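Local coordinates for protein pectate lyase (Paenibacillus sp. 0602, PDB 5GT5) that cleaves polygalacturonate by elimination and probably also pectins of varying methylation, probably in an endo mode and with calcium as cofactor, at residues V49-I54 and G101-A107; A42-S47 and I94-F99; Q14-G18 and S123-I127. The protein carries 1 engineered substitution. One frame throughout, in Å; residues are numbered along the deposited sequence.

Contact 1 of 3, residues V49-I54 and G101-A107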
loop_
_atom_site.group_PDB
_atom_site.type_symbol
_atom_site.label_atom_id
_atom_site.label_comp_id
_atom_site.label_asym_id
_atom_site.label_seq_id
_atom_site.Cartn_x
_atom_site.Cartn_y
_atom_site.Cartn_z
ATOM N N VAL A 49 -17.592 -1.773 -8.117
ATOM C CA VAL A 49 -17.507 -0.798 -9.197
ATOM C C VAL A 49 -16.091 -0.268 -9.289
ATOM O O VAL A 49 -15.464 -0.012 -8.251
ATOM C CB VAL A 49 -18.524 0.326 -8.964
ATOM C CG1 VAL A 49 -18.279 1.517 -9.880
ATOM C CG2 VAL A 49 -19.915 -0.208 -9.165
ATOM N N LYS A 50 -15.572 -0.142 -10.509
ATOM C CA LYS A 50 -14.214 0.314 -10.780
ATOM C C LYS A 50 -14.134 1.763 -11.216
ATOM O O LYS A 50 -13.181 2.448 -10.822
ATOM C CB LYS A 50 -13.594 -0.575 -11.865
ATOM C CG LYS A 50 -13.427 -2.034 -11.449
ATOM C CD LYS A 50 -12.198 -2.081 -10.527
ATOM C CE LYS A 50 -12.210 -3.167 -9.508
ATOM N NZ LYS A 50 -10.951 -2.996 -8.681
ATOM N N VAL A 51 -15.085 2.231 -12.026
ATOM C CA VAL A 51 -15.098 3.616 -12.493
ATOM C C VAL A 51 -16.464 4.186 -12.246
ATOM O O VAL A 51 -17.481 3.571 -12.616
ATOM C CB VAL A 51 -14.739 3.724 -13.983
ATOM C CG1 VAL A 51 -14.904 5.155 -14.473
ATOM C CG2 VAL A 51 -13.324 3.198 -14.248
ATOM N N VAL A 52 -16.489 5.360 -11.619
ATOM C CA VAL A 52 -17.693 6.160 -11.457
ATOM C C VAL A 52 -17.529 7.447 -12.283
ATOM O O VAL A 52 -16.622 8.260 -11.994
ATOM C CB VAL A 52 -17.950 6.500 -9.961
ATOM C CG1 VAL A 52 -19.148 7.459 -9.855
ATOM C CG2 VAL A 52 -18.188 5.213 -9.143
ATOM N N GLU A 53 -18.356 7.625 -13.331
ATOM C CA GLU A 53 -18.381 8.858 -14.099
ATOM C C GLU A 53 -19.554 9.701 -13.635
ATOM O O GLU A 53 -20.716 9.347 -13.848
ATOM C CB GLU A 53 -18.483 8.618 -15.606
ATOM C CG GLU A 53 -18.309 9.961 -16.369
ATOM C CD GLU A 53 -18.460 9.854 -17.862
ATOM O OE1 GLU A 53 -18.479 8.737 -18.405
ATOM O OE2 GLU A 53 -18.545 10.925 -18.497
ATOM N N ILE A 54 -19.245 10.815 -12.978
ATOM C CA ILE A 54 -20.248 11.799 -12.584
ATOM C C ILE A 54 -20.629 12.575 -13.848
ATOM O O ILE A 54 -19.764 13.114 -14.525
ATOM C CB ILE A 54 -19.646 12.773 -11.553
ATOM C CG1 ILE A 54 -19.051 11.985 -10.379
ATOM C CG2 ILE A 54 -20.663 13.834 -11.100
ATOM C CD1 ILE A 54 -20.075 11.205 -9.637
ATOM N N GLY A 101 -9.053 -0.092 -5.891
ATOM C CA GLY A 101 -8.935 0.210 -7.294
ATOM C C GLY A 101 -10.211 0.840 -7.787
ATOM O O GLY A 101 -11.088 0.164 -8.326
ATOM N N LEU A 102 -10.320 2.147 -7.621
ATOM C CA LEU A 102 -11.541 2.872 -7.945
ATOM C C LEU A 102 -11.166 4.218 -8.519
ATOM O O LEU A 102 -10.315 4.903 -7.961
ATOM C CB LEU A 102 -12.375 3.049 -6.672
ATOM C CG LEU A 102 -13.571 4.000 -6.763
ATOM C CD1 LEU A 102 -14.681 3.448 -7.659
ATOM C CD2 LEU A 102 -14.107 4.297 -5.360
ATOM N N THR A 103 -11.793 4.613 -9.620
ATOM C CA THR A 103 -11.654 5.960 -10.168
ATOM C C THR A 103 -12.996 6.663 -10.195
ATOM O O THR A 103 -13.993 6.131 -10.741
ATOM C CB THR A 103 -11.084 5.923 -11.591
ATOM O OG1 THR A 103 -9.787 5.318 -11.522
ATOM C CG2 THR A 103 -10.939 7.344 -12.194
ATOM N N ILE A 104 -13.026 7.873 -9.638
ATOM C CA ILE A 104 -14.214 8.732 -9.686
ATOM C C ILE A 104 -13.836 9.989 -10.441
ATOM O O ILE A 104 -12.856 10.636 -10.094
ATOM C CB ILE A 104 -14.720 9.088 -8.236
ATOM C CG1 ILE A 104 -14.860 7.824 -7.374
ATOM C CG2 ILE A 104 -15.990 9.914 -8.310
ATOM C CD1 ILE A 104 -15.146 8.119 -5.874
ATOM N N PHE A 105 -14.586 10.365 -11.463
ATOM C CA PHE A 105 -14.219 11.510 -12.268
ATOM C C PHE A 105 -15.443 12.093 -12.939
ATOM O O PHE A 105 -16.528 11.491 -12.885
ATOM C CB PHE A 105 -13.155 11.130 -13.329
ATOM C CG PHE A 105 -13.728 10.500 -14.584
ATOM C CD1 PHE A 105 -14.176 9.170 -14.568
ATOM C CD2 PHE A 105 -13.795 11.227 -15.760
ATOM C CE1 PHE A 105 -14.715 8.600 -15.719
ATOM C CE2 PHE A 105 -14.325 10.653 -16.921
ATOM C CZ PHE A 105 -14.786 9.346 -16.887
ATOM N N SER A 106 -15.264 13.266 -13.555
ATOM C CA SER A 106 -16.255 13.739 -14.542
ATOM C C SER A 106 -15.547 14.219 -15.782
ATOM O O SER A 106 -14.363 14.555 -15.752
ATOM C CB SER A 106 -17.137 14.848 -13.969
ATOM O OG SER A 106 -16.456 16.114 -13.983
ATOM N N ALA A 107 -16.289 14.263 -16.893
ATOM C CA ALA A 107 -15.712 14.669 -18.155
ATOM C C ALA A 107 -15.537 16.185 -18.254
ATOM O O ALA A 107 -14.672 16.647 -18.962
ATOM C CB ALA A 107 -16.572 14.197 -19.334
HETATM O O HOH W 1 -13.179 -0.834 -7.079
HETATM O O HOH W 2 -18.879 13.214 -17.201
#
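Strand Val51-Ile54 pairs with strand Leu102-Ser106 as neighbouring parallel strands of the right-handed parallel beta-helix of polysaccharide lyase family 1. The strand axes approach to 4.7 Å and differ by 18°. The hydrogen bonds form a parallel ladder. Thr103 N gives to Lys50 O (2.8 Å), Val52 N to Thr103 O, Phe105 N to Val52 O (3.0 Å), and Ile54 N to Phe105 O.

Val51, Glu53, Thr103 and Phe105 share one face. Phe105 CG sits between the backbone N and the carbonyl carbon (chi1 82°), which brings the ring across to the other strand. Val51 CG1 meets the ring edge in its plane, 3.7 Å from Phe105 CE1. Glu53 CG lies 3.6 Å from Phe105 CZ, and the carboxylate plane is 23° from the ring plane.

On the other face Ile104 touches Val52 and Ile54. Leu39, Ala42 and Leu43 of helix 36-43 cover these two residues. At the strand starts the bent Lys50 chain brings NZ onto a lone pair of Gly101 O at 3.2 Å. Lys50 NZ also binds Asn100 O. One water donates to both Val49 O and Gly101 O. A methionine in place of Lys50 would probably leave Asn100 O and Gly101 O without this charged donor.

Glu53 OE1 makes a salt bridge with Lys438 and a hydrogen bond with Tyr30. A water links Glu53 OE2 with Ile54 O and Ala107 N. With these partners the buried carboxylate is likely to stay charged beside the Phe105 ring.

Contact 2 of 3, residues A42-S47 and I94-F99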
loop_
_atom_site.group_PDB
_atom_site.type_symbol
_atom_site.label_atom_id
_atom_site.label_comp_id
_atom_site.label_asym_id
_atom_site.label_seq_id
_atom_site.Cartn_x
_atom_site.Cartn_y
_atom_site.Cartn_z
ATOM N N ALA A 42 -23.523 3.005 -6.714
ATOM C CA ALA A 42 -22.175 2.789 -7.223
ATOM C C ALA A 42 -21.133 2.669 -6.110
ATOM O O ALA A 42 -20.212 1.852 -6.220
ATOM C CB ALA A 42 -21.797 3.913 -8.145
ATOM N N LEU A 43 -21.280 3.485 -5.055
ATOM C CA LEU A 43 -20.266 3.578 -4.001
ATOM C C LEU A 43 -20.591 2.758 -2.756
ATOM O O LEU A 43 -19.890 2.846 -1.752
ATOM C CB LEU A 43 -19.981 5.041 -3.642
ATOM C CG LEU A 43 -19.290 5.816 -4.751
ATOM C CD1 LEU A 43 -19.094 7.252 -4.231
ATOM C CD2 LEU A 43 -17.944 5.187 -5.188
ATOM N N LYS A 44 -21.642 1.945 -2.822
ATOM C CA LYS A 44 -21.991 1.022 -1.722
ATOM C C LYS A 44 -20.830 0.068 -1.486
ATOM O O LYS A 44 -20.232 -0.416 -2.454
ATOM C CB LYS A 44 -23.258 0.220 -2.067
ATOM C CG LYS A 44 -23.806 -0.587 -0.888
ATOM C CD LYS A 44 -25.129 -1.258 -1.275
ATOM C CE LYS A 44 -25.687 -2.085 -0.120
ATOM N NZ LYS A 44 -26.058 -1.241 1.021
ATOM N N LYS A 45 -20.492 -0.164 -0.223
ATOM C CA LYS A 45 -19.394 -1.085 0.099
ATOM C C LYS A 45 -19.583 -2.416 -0.628
ATOM O O LYS A 45 -20.688 -2.972 -0.685
ATOM C CB LYS A 45 -19.320 -1.292 1.621
ATOM C CG LYS A 45 -18.184 -2.182 2.082
ATOM C CD LYS A 45 -18.223 -2.290 3.615
ATOM C CE LYS A 45 -17.228 -3.339 4.118
ATOM N NZ LYS A 45 -17.402 -3.610 5.581
ATOM N N ASN A 46 -18.484 -2.892 -1.229
ATOM C CA ASN A 46 -18.458 -4.143 -1.977
ATOM C C ASN A 46 -19.269 -4.167 -3.242
ATOM O O ASN A 46 -19.612 -5.244 -3.751
ATOM C CB ASN A 46 -18.716 -5.352 -1.065
ATOM C CG ASN A 46 -17.591 -5.585 -0.099
ATOM O OD1 ASN A 46 -16.433 -5.433 -0.471
ATOM N ND2 ASN A 46 -17.912 -5.968 1.127
ATOM N N SER A 47 -19.542 -2.989 -3.794
ATOM C CA SER A 47 -20.260 -2.934 -5.057
ATOM C C SER A 47 -19.414 -3.504 -6.194
ATOM O O SER A 47 -19.967 -3.907 -7.245
ATOM C CB SER A 47 -20.627 -1.491 -5.391
ATOM O OG SER A 47 -19.473 -0.769 -5.802
ATOM N N ILE A 94 -20.667 11.023 2.735
ATOM C CA ILE A 94 -20.636 9.857 1.849
ATOM C C ILE A 94 -19.357 9.105 2.119
ATOM O O ILE A 94 -18.261 9.650 1.947
ATOM C CB ILE A 94 -20.696 10.283 0.384
ATOM C CG1 ILE A 94 -21.957 11.133 0.110
ATOM C CG2 ILE A 94 -20.653 9.046 -0.480
ATOM C CD1 ILE A 94 -21.920 11.929 -1.160
ATOM N N THR A 95 -19.493 7.868 2.604
ATOM C CA THR A 95 -18.328 7.090 3.018
ATOM C C THR A 95 -18.006 5.993 2.014
ATOM O O THR A 95 -18.781 5.028 1.877
ATOM C CB THR A 95 -18.521 6.467 4.411
ATOM O OG1 THR A 95 -18.724 7.517 5.360
ATOM C CG2 THR A 95 -17.274 5.703 4.831
ATOM N N VAL A 96 -16.853 6.133 1.362
ATOM C CA VAL A 96 -16.313 5.154 0.437
ATOM C C VAL A 96 -15.453 4.226 1.256
ATOM O O VAL A 96 -14.371 4.637 1.725
ATOM C CB VAL A 96 -15.450 5.882 -0.617
ATOM C CG1 VAL A 96 -14.773 4.925 -1.567
ATOM C CG2 VAL A 96 -16.316 6.883 -1.420
ATOM N N ASP A 97 -15.921 2.987 1.443
ATOM C CA ASP A 97 -15.352 2.076 2.438
ATOM C C ASP A 97 -14.949 0.757 1.786
ATOM O O ASP A 97 -15.744 0.119 1.093
ATOM C CB ASP A 97 -16.409 1.797 3.525
ATOM C CG ASP A 97 -15.861 1.055 4.740
ATOM O OD1 ASP A 97 -14.691 0.627 4.754
ATOM O OD2 ASP A 97 -16.637 0.896 5.707
ATOM N N GLY A 98 -13.692 0.379 1.941
ATOM C CA GLY A 98 -13.291 -0.953 1.530
ATOM C C GLY A 98 -13.073 -1.141 0.043
ATOM O O GLY A 98 -13.090 -2.278 -0.436
ATOM N N PHE A 99 -12.870 -0.069 -0.719
ATOM C CA PHE A 99 -12.619 -0.171 -2.147
ATOM C C PHE A 99 -11.158 -0.455 -2.455
ATOM O O PHE A 99 -10.274 0.007 -1.727
ATOM C CB PHE A 99 -13.106 1.095 -2.873
ATOM C CG PHE A 99 -14.586 1.081 -3.122
ATOM C CD1 PHE A 99 -15.465 1.453 -2.105
ATOM C CD2 PHE A 99 -15.112 0.618 -4.328
ATOM C CE1 PHE A 99 -16.872 1.372 -2.303
ATOM C CE2 PHE A 99 -16.505 0.535 -4.529
ATOM C CZ PHE A 99 -17.385 0.949 -3.514
HETATM O O HOH W 3 -18.684 2.523 0.722
HETATM O O HOH W 4 -17.184 -1.076 7.294
HETATM O O HOH W 5 -15.861 -1.731 -1.490
HETATM O O HOH W 6 -14.078 -4.614 0.711
#
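Phe99 puts the edge of its ring into the turn that follows helix 36-43, and oxygens of this segment meet it. Leu43 O lies near the ring plane at the edge, 3.4 Å from Phe99 CE1. Ser47 OG is also at the edge, 3.5 Å from Phe99 CE2. Lys44 O approaches obliquely, 3.3 Å from Phe99 CZ. A water sits over one ring face and accepts from Asn46 N.

Leu43 carries the apolar side-chain contact. Leu43 CD1 lies 4.0 Å from Val96 CG2, the two side chains crossing at a slant, and reaches Ile94 CG2 more loosely. Leu102 and Ile104 line the same leucine. The contact joins the end of this helix to strand 92-97, a strand on another face of the parallel beta-helix.

Hydrogen bonds within 42-47 hold the turn to the helix end. Lys44 to Ser47 is a type II beta turn, closed by Ser47 N to Lys44 O. Ser47 OG gives to Ala42 O at 2.8 Å, from above the carbonyl plane.

Water and charge make up the rest. One water gives to Leu43 O and Thr95 O and accepts from Asp97 N. Lys45 CG is anti to the backbone N (chi1 -178°), and the extended chain runs alongside Asp97. Lys45 NZ stops 4.6 Å from Asp97 OD2, and a water bridges the two. Asp97 OD2 has its salt bridge with Arg121.

Contact 3 of 3, residues Q14-G18 and S123-I127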
loop_
_atom_site.group_PDB
_atom_site.type_symbol
_atom_site.label_atom_id
_atom_site.label_comp_id
_atom_site.label_asym_id
_atom_site.label_seq_id
_atom_site.Cartn_x
_atom_site.Cartn_y
_atom_site.Cartn_z
ATOM N N GLN A 14 2.415 7.083 -6.454
ATOM C CA GLN A 14 2.914 6.258 -7.558
ATOM C C GLN A 14 2.446 4.806 -7.385
ATOM O O GLN A 14 2.396 4.279 -6.266
ATOM C CB GLN A 14 4.453 6.284 -7.594
ATOM C CG GLN A 14 5.123 5.694 -6.352
ATOM C CD GLN A 14 6.631 5.787 -6.429
ATOM O OE1 GLN A 14 7.200 5.979 -7.513
ATOM N NE2 GLN A 14 7.287 5.644 -5.287
ATOM N N GLY A 15 2.100 4.160 -8.497
ATOM C CA GLY A 15 1.669 2.770 -8.437
ATOM C C GLY A 15 0.153 2.581 -8.349
ATOM O O GLY A 15 -0.362 1.461 -8.479
ATOM N N ASN A 16 -0.558 3.675 -8.094
ATOM C CA ASN A 16 -2.014 3.706 -8.074
ATOM C C ASN A 16 -2.570 3.761 -9.488
ATOM O O ASN A 16 -2.279 4.686 -10.211
ATOM C CB ASN A 16 -2.398 4.967 -7.301
ATOM C CG ASN A 16 -3.879 5.151 -7.122
ATOM O OD1 ASN A 16 -4.702 4.358 -7.597
ATOM N ND2 ASN A 16 -4.248 6.251 -6.440
ATOM N N THR A 17 -3.361 2.769 -9.891
ATOM C CA THR A 17 -3.975 2.818 -11.221
ATOM C C THR A 17 -5.482 2.969 -11.127
ATOM O O THR A 17 -6.180 2.934 -12.152
ATOM C CB THR A 17 -3.638 1.572 -12.065
ATOM O OG1 THR A 17 -4.061 0.401 -11.363
ATOM C CG2 THR A 17 -2.152 1.521 -12.360
ATOM N N GLY A 18 -5.981 3.200 -9.913
ATOM C CA GLY A 18 -7.409 3.381 -9.710
ATOM C C GLY A 18 -8.238 2.221 -10.243
ATOM O O GLY A 18 -7.911 1.048 -10.030
ATOM N N SER A 123 -7.917 1.386 -1.013
ATOM C CA SER A 123 -6.621 1.461 -1.669
ATOM C C SER A 123 -6.808 1.772 -3.128
ATOM O O SER A 123 -7.816 1.389 -3.756
ATOM C CB SER A 123 -5.848 0.159 -1.508
ATOM O OG SER A 123 -6.650 -0.922 -1.945
ATOM N N ASN A 124 -5.816 2.472 -3.673
ATOM C CA ASN A 124 -5.741 2.799 -5.087
ATOM C C ASN A 124 -7.011 3.492 -5.589
ATOM O O ASN A 124 -7.749 3.005 -6.453
ATOM C CB ASN A 124 -5.403 1.535 -5.872
ATOM C CG ASN A 124 -4.034 1.037 -5.531
ATOM O OD1 ASN A 124 -3.105 1.823 -5.390
ATOM N ND2 ASN A 124 -3.937 -0.259 -5.254
ATOM N N VAL A 125 -7.252 4.662 -5.017
ATOM C CA VAL A 125 -8.395 5.501 -5.353
ATOM C C VAL A 125 -7.917 6.710 -6.138
ATOM O O VAL A 125 -6.934 7.360 -5.720
ATOM C CB VAL A 125 -9.136 5.953 -4.069
ATOM C CG1 VAL A 125 -10.265 6.960 -4.419
ATOM C CG2 VAL A 125 -9.685 4.724 -3.299
ATOM N N ILE A 126 -8.584 7.004 -7.246
ATOM C CA ILE A 126 -8.280 8.177 -8.068
ATOM C C ILE A 126 -9.554 9.025 -8.132
ATOM O O ILE A 126 -10.649 8.498 -8.401
ATOM C CB ILE A 126 -7.828 7.769 -9.488
ATOM C CG1 ILE A 126 -6.513 6.989 -9.413
ATOM C CG2 ILE A 126 -7.776 8.994 -10.415
ATOM C CD1 ILE A 126 -5.974 6.575 -10.792
ATOM N N ILE A 127 -9.416 10.321 -7.855
ATOM C CA ILE A 127 -10.524 11.290 -7.894
ATOM C C ILE A 127 -10.078 12.450 -8.774
ATOM O O ILE A 127 -9.114 13.155 -8.438
ATOM C CB ILE A 127 -10.900 11.780 -6.503
ATOM C CG1 ILE A 127 -11.338 10.597 -5.634
ATOM C CG2 ILE A 127 -11.985 12.867 -6.609
ATOM C CD1 ILE A 127 -11.458 10.921 -4.138
#
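Asn16 lies against Asn124 and Val125, where a loop ahead of the first strand packs on a corner of the parallel beta-helix. Asn16 CB is 3.7 Å from Asn124 OD1. Asn16 CG is anti to the backbone N (chi1 -178°), which carries the amide across to the other segment. Asn16 CG lies 3.6 Å from Asn124 CA. The two asparagine side chains slide past each other in opposite directions.

At the tip, Asn16 OD1 rests 3.1 Å from Asn124 CA. Asn16 OD1 also accepts from Gly18 N at 2.9 Å, which makes an Asx turn. Asn16 ND2 gives a nearly straight bond to Val125 O at 3.0 Å. The acceptor lies in the Asn16 amide plane, but Asn16 ND2 stands 63° out of the Val125 carbonyl plane. Asn16 ND2 also bonds Ser13 OG, so both ends of this buried amide are used.

Asn124 OD1 is hydrogen-bonded to Ser256 of the second subunit, so the corner also touches that subunit.

Ile126 points at the loop, and Ile126 CD1 lies 3.5 Å from Gly18 N. Gly18, with positive phi, lies tight against this methyl. Gly18 CA makes a CA-H...O contact with Asn124 O at 3.3 Å, with 166° at the hydrogen.

How the contacts relate
From the N terminus, the loop at 14-18 comes first, and its partner 123-127 arrives over a hundred residues later. Contact 3 therefore encloses the other two. Next come 42-47 and 49-54, then 94-99 and 101-107 in the same order. Contacts 2 and 1 each close a loop of 46 residues, and these loops cross. Leu102 CD2 touches both Val96 CG1 and Leu43 CD2, joining contacts 1 and 2. Strand 102-106 also pairs with strand 125-128, linking contacts 1 and 3. Phe99 O and Ser123 N, probably hydrogen-bonded, link contacts 2 and 3. Together they tie the N-terminal loop, helix 36-43 and two faces of the beta-helix. Contacts 2 and 3 both touch the second subunit.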